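Local coordinates for carbamate kinase (Mycoplasma penetrans, PDB 4AXS), which probably catalyses the reversible transfer of a phosphoryl group between carbamoyl phosphate and ADP, the ATP-yielding last step of the arginine deiminase pathway, at residues V128-T133 / V205-G210; V137-P142 / P215-D220; I77-A82 / V151-S156. One frame throughout, in Å; residues are numbered along the deposited sequence.

Contact 1: V128-T133 / V205-G210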
loop_
_atom_site.group_PDB
_atom_site.type_symbol
_atom_site.label_atom_id
_atom_site.label_comp_id
_atom_site.label_asym_id
_atom_site.label_seq_id
_atom_site.Cartn_x
_atom_site.Cartn_y
_atom_site.Cartn_z
ATOM N N VAL A 128 -6.329 12.400 2.125
ATOM C CA VAL A 128 -6.688 11.084 1.605
ATOM C C VAL A 128 -5.587 10.077 1.931
ATOM O O VAL A 128 -4.420 10.315 1.633
ATOM C CB VAL A 128 -6.951 11.078 0.082
ATOM C CG1 VAL A 128 -7.654 9.795 -0.315
ATOM C CG2 VAL A 128 -7.804 12.263 -0.338
ATOM N N LEU A 129 -5.976 8.958 2.546
ATOM C CA LEU A 129 -5.054 7.907 2.986
ATOM C C LEU A 129 -5.334 6.553 2.308
ATOM O O LEU A 129 -6.472 6.254 1.983
ATOM C CB LEU A 129 -5.168 7.732 4.501
ATOM C CG LEU A 129 -4.316 8.591 5.443
ATOM C CD1 LEU A 129 -3.865 9.874 4.772
ATOM C CD2 LEU A 129 -5.077 8.880 6.742
ATOM N N TYR A 130 -4.291 5.747 2.093
ATOM C CA TYR A 130 -4.451 4.368 1.624
ATOM C C TYR A 130 -3.715 3.429 2.550
ATOM O O TYR A 130 -2.488 3.375 2.526
ATOM C CB TYR A 130 -3.950 4.140 0.184
ATOM C CG TYR A 130 -4.386 2.786 -0.359
ATOM C CD1 TYR A 130 -3.725 1.609 0.012
ATOM C CD2 TYR A 130 -5.489 2.679 -1.199
ATOM C CE1 TYR A 130 -4.141 0.376 -0.451
ATOM C CE2 TYR A 130 -5.922 1.451 -1.681
ATOM C CZ TYR A 130 -5.257 0.302 -1.303
ATOM O OH TYR A 130 -5.704 -0.907 -1.792
ATOM N N PHE A 131 -4.461 2.688 3.362
ATOM C CA PHE A 131 -3.871 1.690 4.239
ATOM C C PHE A 131 -3.754 0.344 3.536
ATOM O O PHE A 131 -4.747 -0.243 3.111
ATOM C CB PHE A 131 -4.699 1.511 5.509
ATOM C CG PHE A 131 -4.949 2.777 6.254
ATOM C CD1 PHE A 131 -6.063 3.552 5.973
ATOM C CD2 PHE A 131 -4.079 3.200 7.245
ATOM C CE1 PHE A 131 -6.300 4.732 6.657
ATOM C CE2 PHE A 131 -4.314 4.381 7.937
ATOM C CZ PHE A 131 -5.429 5.143 7.640
ATOM N N LEU A 132 -2.538 -0.156 3.427
ATOM C CA LEU A 132 -2.348 -1.539 3.047
ATOM C C LEU A 132 -3.186 -2.380 4.027
ATOM O O LEU A 132 -3.111 -2.163 5.239
ATOM C CB LEU A 132 -0.856 -1.873 3.131
ATOM C CG LEU A 132 -0.308 -3.173 2.543
ATOM C CD1 LEU A 132 0.059 -4.129 3.662
ATOM C CD2 LEU A 132 -1.271 -3.839 1.549
ATOM N N THR A 133 -3.991 -3.315 3.514
ATOM C CA THR A 133 -4.951 -4.040 4.353
ATOM C C THR A 133 -4.748 -5.556 4.487
ATOM O O THR A 133 -4.754 -6.299 3.503
ATOM C CB THR A 133 -6.411 -3.782 3.887
ATOM O OG1 THR A 133 -6.674 -2.371 3.872
ATOM C CG2 THR A 133 -7.436 -4.503 4.805
ATOM N N VAL A 205 -10.223 11.078 4.624
ATOM C CA VAL A 205 -10.842 10.166 3.666
ATOM C C VAL A 205 -9.933 8.951 3.433
ATOM O O VAL A 205 -8.917 9.041 2.741
ATOM C CB VAL A 205 -11.193 10.877 2.343
ATOM C CG1 VAL A 205 -10.065 11.767 1.914
ATOM C CG2 VAL A 205 -11.531 9.865 1.255
ATOM N N CYS A 206 -10.331 7.824 4.021
ATOM C CA CYS A 206 -9.503 6.633 4.154
ATOM C C CYS A 206 -9.839 5.531 3.160
ATOM O O CYS A 206 -10.970 5.067 3.105
ATOM C CB CYS A 206 -9.691 6.038 5.545
ATOM S SG CYS A 206 -9.478 7.175 6.900
ATOM N N ILE A 207 -8.833 5.073 2.420
ATOM C CA ILE A 207 -9.016 3.973 1.481
ATOM C C ILE A 207 -8.497 2.686 2.098
ATOM O O ILE A 207 -7.320 2.586 2.446
ATOM C CB ILE A 207 -8.311 4.244 0.145
ATOM C CG1 ILE A 207 -8.633 5.658 -0.345
ATOM C CG2 ILE A 207 -8.706 3.199 -0.883
ATOM C CD1 ILE A 207 -7.839 6.080 -1.559
ATOM N N VAL A 208 -9.389 1.709 2.241
ATOM C CA VAL A 208 -9.055 0.444 2.886
ATOM C C VAL A 208 -9.726 -0.750 2.220
ATOM O O VAL A 208 -10.571 -0.595 1.323
ATOM C CB VAL A 208 -9.484 0.440 4.350
ATOM C CG1 VAL A 208 -8.635 1.403 5.157
ATOM C CG2 VAL A 208 -10.956 0.788 4.462
ATOM N N GLY A 209 -9.354 -1.944 2.675
ATOM C CA GLY A 209 -9.937 -3.180 2.167
ATOM C C GLY A 209 -9.729 -3.369 0.674
ATOM O O GLY A 209 -10.605 -3.912 -0.022
ATOM N N GLY A 210 -8.574 -2.918 0.175
ATOM C CA GLY A 210 -8.240 -3.077 -1.232
ATOM C C GLY A 210 -8.275 -4.545 -1.610
ATOM O O GLY A 210 -7.627 -5.361 -0.966
HETATM O O HOH W 1 -6.266 -1.403 1.259
#
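The Tyr130 ring crosses the side chain of Ile207 at about a right angle, its CD2 lying 3.3 Å from Ile207 CG2 while Ile207 O sits over one ring face, offset toward the rim. Because CG of Tyr130 is anti to the backbone N (chi1 -168°), the ring runs forward along the strand and its OH, hydrogen-bonded to His68, reaches Gly210 CA. Val128 meets Val205 obliquely on the same face, CG2 against CG1, and helix 96-121 covers this side. On the other face Phe131 turns an edge to Cys206, with CE1 3.8 Å from CB and SG also at the rim, and lies alongside Val208, CD1 3.4 Å from CG1. Helix 193-201 packs here, and the Phe131 ring of the second subunit meets this one, planes at about 50°. Backbone bonds fix the register: Leu129 N to Val205 O (2.9 Å), Ile207 N to Leu129 O (2.7 Å) and Phe131 N to Ile207 O. Beyond the strands, Gly209 N donates to Thr133 OG1 (3.0 Å), and a water links Phe131 O to Gly210 N. Parallel strands between two helices, with strand 64-68 beside 205-207, are characteristic of the alpha/beta/alpha sandwich of amino acid kinases.

Contact 2: V137-P142 / P215-D220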
loop_
_atom_site.group_PDB
_atom_site.type_symbol
_atom_site.label_atom_id
_atom_site.label_comp_id
_atom_site.label_asym_id
_atom_site.label_seq_id
_atom_site.Cartn_x
_atom_site.Cartn_y
_atom_site.Cartn_z
ATOM N N VAL A 137 -8.991 -13.700 9.056
ATOM C CA VAL A 137 -9.985 -14.745 8.907
ATOM C C VAL A 137 -9.611 -15.847 9.881
ATOM O O VAL A 137 -8.447 -15.960 10.295
ATOM C CB VAL A 137 -10.037 -15.291 7.476
ATOM C CG1 VAL A 137 -10.408 -14.178 6.511
ATOM C CG2 VAL A 137 -8.701 -15.903 7.096
ATOM N N ASP A 138 -10.610 -16.627 10.271
ATOM C CA ASP A 138 -10.413 -17.799 11.100
ATOM C C ASP A 138 -9.867 -18.919 10.212
ATOM O O ASP A 138 -10.293 -19.070 9.060
ATOM C CB ASP A 138 -11.746 -18.174 11.762
ATOM C CG ASP A 138 -11.879 -19.655 12.034
ATOM O OD1 ASP A 138 -11.442 -20.109 13.116
ATOM O OD2 ASP A 138 -12.442 -20.361 11.166
ATOM N N ALA A 139 -8.910 -19.680 10.738
ATOM C CA ALA A 139 -8.219 -20.710 9.955
ATOM C C ALA A 139 -9.050 -21.970 9.785
ATOM O O ALA A 139 -8.761 -22.806 8.925
ATOM C CB ALA A 139 -6.882 -21.047 10.587
ATOM N N ASN A 140 -10.079 -22.107 10.615
ATOM C CA ASN A 140 -11.010 -23.217 10.495
ATOM C C ASN A 140 -12.173 -22.922 9.546
ATOM O O ASN A 140 -13.085 -23.741 9.390
ATOM C CB ASN A 140 -11.543 -23.600 11.870
ATOM C CG ASN A 140 -10.683 -24.631 12.550
ATOM O OD1 ASN A 140 -10.307 -25.638 11.942
ATOM N ND2 ASN A 140 -10.357 -24.390 13.820
ATOM N N ASP A 141 -12.138 -21.747 8.922
ATOM C CA ASP A 141 -13.144 -21.384 7.932
ATOM C C ASP A 141 -13.396 -22.567 6.999
ATOM O O ASP A 141 -12.458 -23.138 6.432
ATOM C CB ASP A 141 -12.691 -20.153 7.138
ATOM C CG ASP A 141 -13.836 -19.217 6.789
ATOM O OD1 ASP A 141 -14.643 -19.560 5.903
ATOM O OD2 ASP A 141 -13.910 -18.128 7.397
ATOM N N PRO A 142 -14.667 -22.961 6.867
ATOM C CA PRO A 142 -15.085 -24.003 5.922
ATOM C C PRO A 142 -14.522 -23.776 4.519
ATOM O O PRO A 142 -14.214 -24.734 3.812
ATOM C CB PRO A 142 -16.601 -23.853 5.912
ATOM C CG PRO A 142 -16.926 -23.371 7.284
ATOM C CD PRO A 142 -15.788 -22.475 7.691
ATOM N N PRO A 215 -5.774 -12.138 2.919
ATOM C CA PRO A 215 -6.176 -13.194 3.859
ATOM C C PRO A 215 -5.080 -13.445 4.904
ATOM O O PRO A 215 -3.966 -13.843 4.545
ATOM C CB PRO A 215 -6.310 -14.430 2.966
ATOM C CG PRO A 215 -6.493 -13.906 1.585
ATOM C CD PRO A 215 -5.842 -12.566 1.513
ATOM N N THR A 216 -5.396 -13.219 6.176
ATOM C CA THR A 216 -4.426 -13.399 7.249
ATOM C C THR A 216 -5.009 -14.175 8.427
ATOM O O THR A 216 -5.944 -13.710 9.083
ATOM C CB THR A 216 -3.941 -12.046 7.779
ATOM O OG1 THR A 216 -3.301 -11.321 6.721
ATOM C CG2 THR A 216 -2.957 -12.247 8.936
ATOM N N ILE A 217 -4.447 -15.346 8.712
ATOM C CA ILE A 217 -4.880 -16.102 9.888
ATOM C C ILE A 217 -4.038 -15.794 11.131
ATOM O O ILE A 217 -2.977 -15.173 11.043
ATOM C CB ILE A 217 -4.921 -17.625 9.633
ATOM C CG1 ILE A 217 -3.514 -18.219 9.630
ATOM C CG2 ILE A 217 -5.680 -17.942 8.333
ATOM C CD1 ILE A 217 -3.508 -19.735 9.455
ATOM N N ILE A 218 -4.532 -16.207 12.291
ATOM C CA ILE A 218 -3.791 -16.041 13.535
ATOM C C ILE A 218 -3.477 -17.401 14.134
ATOM O O ILE A 218 -4.380 -18.188 14.430
ATOM C CB ILE A 218 -4.552 -15.192 14.560
ATOM C CG1 ILE A 218 -4.655 -13.750 14.075
ATOM C CG2 ILE A 218 -3.850 -15.214 15.900
ATOM C CD1 ILE A 218 -5.245 -12.810 15.105
ATOM N N GLN A 219 -2.187 -17.676 14.303
ATOM C CA GLN A 219 -1.743 -18.953 14.839
ATOM C C GLN A 219 -0.739 -18.761 15.977
ATOM O O GLN A 219 0.422 -18.411 15.753
ATOM C CB GLN A 219 -1.166 -19.823 13.724
ATOM C CG GLN A 219 -0.825 -21.230 14.149
ATOM C CD GLN A 219 -0.570 -22.141 12.964
ATOM O OE1 GLN A 219 -0.771 -21.750 11.811
ATOM N NE2 GLN A 219 -0.126 -23.364 13.241
ATOM N N ASP A 220 -1.216 -18.989 17.198
ATOM C CA ASP A 220 -0.416 -18.828 18.409
ATOM C C ASP A 220 -0.003 -17.375 18.590
ATOM O O ASP A 220 1.173 -17.080 18.777
ATOM C CB ASP A 220 0.817 -19.731 18.376
ATOM C CG ASP A 220 0.473 -21.179 18.074
ATOM O OD1 ASP A 220 -0.371 -21.767 18.791
ATOM O OD2 ASP A 220 1.047 -21.726 17.110
#
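Val137 and Ile217 come together where strand 134-137 runs out beside strand 214-218, and they are joined by polar and apolar contacts alike. The hydrogen bond is Val137 N to Thr216 O, 3.0 Å long and fairly straight at the hydrogen (160°), although the donor stands above the carbonyl plane, 41° out of it. A weaker polar touch follows, as the CA-H of Ile217 points at Val137 O over 3.6 Å. Apolar contact comes from the two branches of Ile217. Its CG2 meets Val137 CG2 at 3.8 Å, the two side chains crossing at a slant. With CG1 set between the backbone N and the carbonyl carbon (chi1 76°), the longer branch swings over to Ala139, where CD1 lies 3.8 Å from CB. Within the loop, a type I turn from Asp138 to Asp141, closed by Asp141 N to Asp138 O, folds the chain away from the strand. Asp141 then serves as N-cap of helix 142-145: OD1 accepts a weak bond from Ala143 N, while OD2 takes Ile186 N. In the four-stranded mixed sheet, strand 214-218 lies between its parallel neighbour 134-137 and antiparallel 223-225, whose Ile224 touches Ile217; Val137 also packs on Pro185 and Ile230, and the turn leads from the end of strand 134-137 into helix 142-145.

Contact 3: I77-A82 / V151-S156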
loop_
_atom_site.group_PDB
_atom_site.type_symbol
_atom_site.label_atom_id
_atom_site.label_comp_id
_atom_site.label_asym_id
_atom_site.label_seq_id
_atom_site.Cartn_x
_atom_site.Cartn_y
_atom_site.Cartn_z
ATOM N N ILE A 77 -1.280 -9.325 -12.397
ATOM C CA ILE A 77 0.006 -9.207 -11.790
ATOM C C ILE A 77 0.528 -10.562 -11.490
ATOM O O ILE A 77 1.694 -10.788 -11.556
ATOM C CB ILE A 77 -0.067 -8.425 -10.469
ATOM C CG1 ILE A 77 -0.192 -6.928 -10.726
ATOM C CG2 ILE A 77 1.149 -8.713 -9.639
ATOM C CD1 ILE A 77 -0.780 -6.127 -9.594
ATOM N N PHE A 78 -0.354 -11.463 -11.132
ATOM C CA PHE A 78 0.032 -12.793 -10.729
ATOM C C PHE A 78 0.378 -13.693 -11.913
ATOM O O PHE A 78 1.316 -14.463 -11.865
ATOM C CB PHE A 78 -1.082 -13.398 -9.904
ATOM C CG PHE A 78 -0.801 -14.770 -9.436
ATOM C CD1 PHE A 78 -0.106 -14.983 -8.277
ATOM C CD2 PHE A 78 -1.248 -15.850 -10.150
ATOM C CE1 PHE A 78 0.143 -16.249 -7.834
ATOM C CE2 PHE A 78 -1.012 -17.114 -9.720
ATOM C CZ PHE A 78 -0.314 -17.315 -8.556
ATOM N N ASN A 79 -0.401 -13.569 -12.967
ATOM C CA ASN A 79 -0.144 -14.212 -14.233
ATOM C C ASN A 79 1.263 -13.894 -14.709
ATOM O O ASN A 79 2.133 -14.726 -14.736
ATOM C CB ASN A 79 -1.107 -13.681 -15.269
ATOM C CG ASN A 79 -2.442 -14.372 -15.218
ATOM O OD1 ASN A 79 -2.593 -15.357 -14.548
ATOM N ND2 ASN A 79 -3.396 -13.875 -15.943
ATOM N N ALA A 80 1.424 -12.636 -15.070
ATOM C CA ALA A 80 2.685 -12.015 -15.394
ATOM C C ALA A 80 3.957 -12.538 -14.722
ATOM O O ALA A 80 4.998 -12.516 -15.330
ATOM C CB ALA A 80 2.578 -10.527 -15.179
ATOM N N PHE A 81 3.898 -12.979 -13.483
ATOM C CA PHE A 81 5.119 -13.400 -12.821
ATOM C C PHE A 81 5.315 -14.815 -13.207
ATOM O O PHE A 81 6.345 -15.424 -13.015
ATOM C CB PHE A 81 4.953 -13.327 -11.329
ATOM C CG PHE A 81 5.495 -12.086 -10.721
ATOM C CD1 PHE A 81 6.833 -11.875 -10.625
ATOM C CD2 PHE A 81 4.647 -11.134 -10.213
ATOM C CE1 PHE A 81 7.315 -10.728 -10.035
ATOM C CE2 PHE A 81 5.126 -9.992 -9.648
ATOM C CZ PHE A 81 6.460 -9.788 -9.554
ATOM N N ALA A 82 4.251 -15.327 -13.763
ATOM C CA ALA A 82 4.152 -16.691 -14.158
ATOM C C ALA A 82 4.253 -16.605 -15.611
ATOM O O ALA A 82 5.106 -17.184 -16.242
ATOM C CB ALA A 82 2.777 -17.182 -13.814
ATOM N N VAL A 151 -8.236 -19.442 -10.098
ATOM C CA VAL A 151 -7.236 -18.368 -10.108
ATOM C C VAL A 151 -6.050 -18.679 -11.026
ATOM O O VAL A 151 -5.669 -19.842 -11.193
ATOM C CB VAL A 151 -6.712 -18.081 -8.670
ATOM C CG1 VAL A 151 -5.196 -17.871 -8.659
ATOM C CG2 VAL A 151 -7.451 -16.893 -8.052
ATOM N N GLY A 152 -5.476 -17.634 -11.622
ATOM C CA GLY A 152 -4.241 -17.756 -12.377
ATOM C C GLY A 152 -4.322 -18.636 -13.609
ATOM O O GLY A 152 -5.409 -18.892 -14.125
ATOM N N PRO A 153 -3.156 -19.103 -14.088
ATOM C CA PRO A 153 -2.966 -19.875 -15.328
ATOM C C PRO A 153 -3.906 -21.074 -15.493
ATOM O O PRO A 153 -3.975 -21.936 -14.610
ATOM C CB PRO A 153 -1.520 -20.368 -15.208
ATOM C CG PRO A 153 -0.845 -19.316 -14.377
ATOM C CD PRO A 153 -1.881 -18.862 -13.389
ATOM N N PHE A 154 -4.600 -21.117 -16.631
ATOM C CA PHE A 154 -5.507 -22.206 -16.990
ATOM C C PHE A 154 -4.712 -23.407 -17.509
ATOM O O PHE A 154 -5.094 -24.034 -18.498
ATOM C CB PHE A 154 -6.489 -21.720 -18.071
ATOM N N TYR A 155 -3.606 -23.733 -16.846
ATOM C CA TYR A 155 -2.769 -24.847 -17.291
ATOM C C TYR A 155 -3.220 -26.195 -16.738
ATOM O O TYR A 155 -4.200 -26.272 -15.988
ATOM C CB TYR A 155 -1.300 -24.590 -16.970
ATOM C CG TYR A 155 -0.652 -23.640 -17.947
ATOM C CD1 TYR A 155 -1.296 -23.287 -19.126
ATOM C CD2 TYR A 155 0.602 -23.094 -17.694
ATOM C CE1 TYR A 155 -0.713 -22.420 -20.028
ATOM C CE2 TYR A 155 1.196 -22.220 -18.595
ATOM C CZ TYR A 155 0.533 -21.887 -19.759
ATOM O OH TYR A 155 1.126 -21.020 -20.651
ATOM N N SER A 156 -2.500 -27.250 -17.116
ATOM C CA SER A 156 -2.904 -28.609 -16.779
ATOM C C SER A 156 -1.833 -29.623 -17.185
ATOM O O SER A 156 -0.632 -29.386 -17.014
ATOM C CB SER A 156 -4.246 -28.936 -17.451
ATOM O OG SER A 156 -4.778 -30.164 -16.982
#
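The Phe78 ring presents an edge to the loop: Gly152 CA lies near the ring plane, 4.2 Å from CD2, and Pro153 CD meets CE2 at the same distance of 4.2 Å, the proline and phenylalanine side chains crossing at about a right angle. Val151 CG1 approaches CE2 obliquely. A chi1 of 180° turns CG away from the backbone N and sends the ring off helix 71-83 toward the loop, and Phe96 packs against it edge-to-face. The second flat group, the Asn79 amide, comes from the next position on the helix; its OD1 lies 3.6 Å from Gly152 CA and 3.8 Å from Pro153 CD, and the Asn79 and Pro153 side chains slide past each other in opposite directions. Gly152 has a positive phi (64°), a conformation that favours glycine, and without a side chain its backbone can pass close to the Phe78 edge. Contact is therefore made of van der Waals touches, and the hydrogen-bonding groups of the two segments are not paired with each other. With 173 Å² buried, this is a small, mostly apolar surface contact, and such touches probably give little directional hold.

In the fold
Along the chain the segments run 77-82, 128-133, 137-142, 151-156, 205-210, 215-220, so every pair of contacts interleaves and each ties chain parts about 70 residues apart. Contact 1 lies deepest, about 12 Å from the chain centre; contacts 2 and 3 lie at 20 and 22 Å. The centre of contact 1 is about 22 Å from that of contact 2 and 27 Å from that of contact 3. Strands 128-130 and 205-207 of contact 1 lead to strands 134-137 and 214-218 of contact 2, which carries the pairing into a second sheet. Helix 96-121 packs against contacts 1 and 3, which both lie at the subunit interface; contact 2 does not touch the other chain.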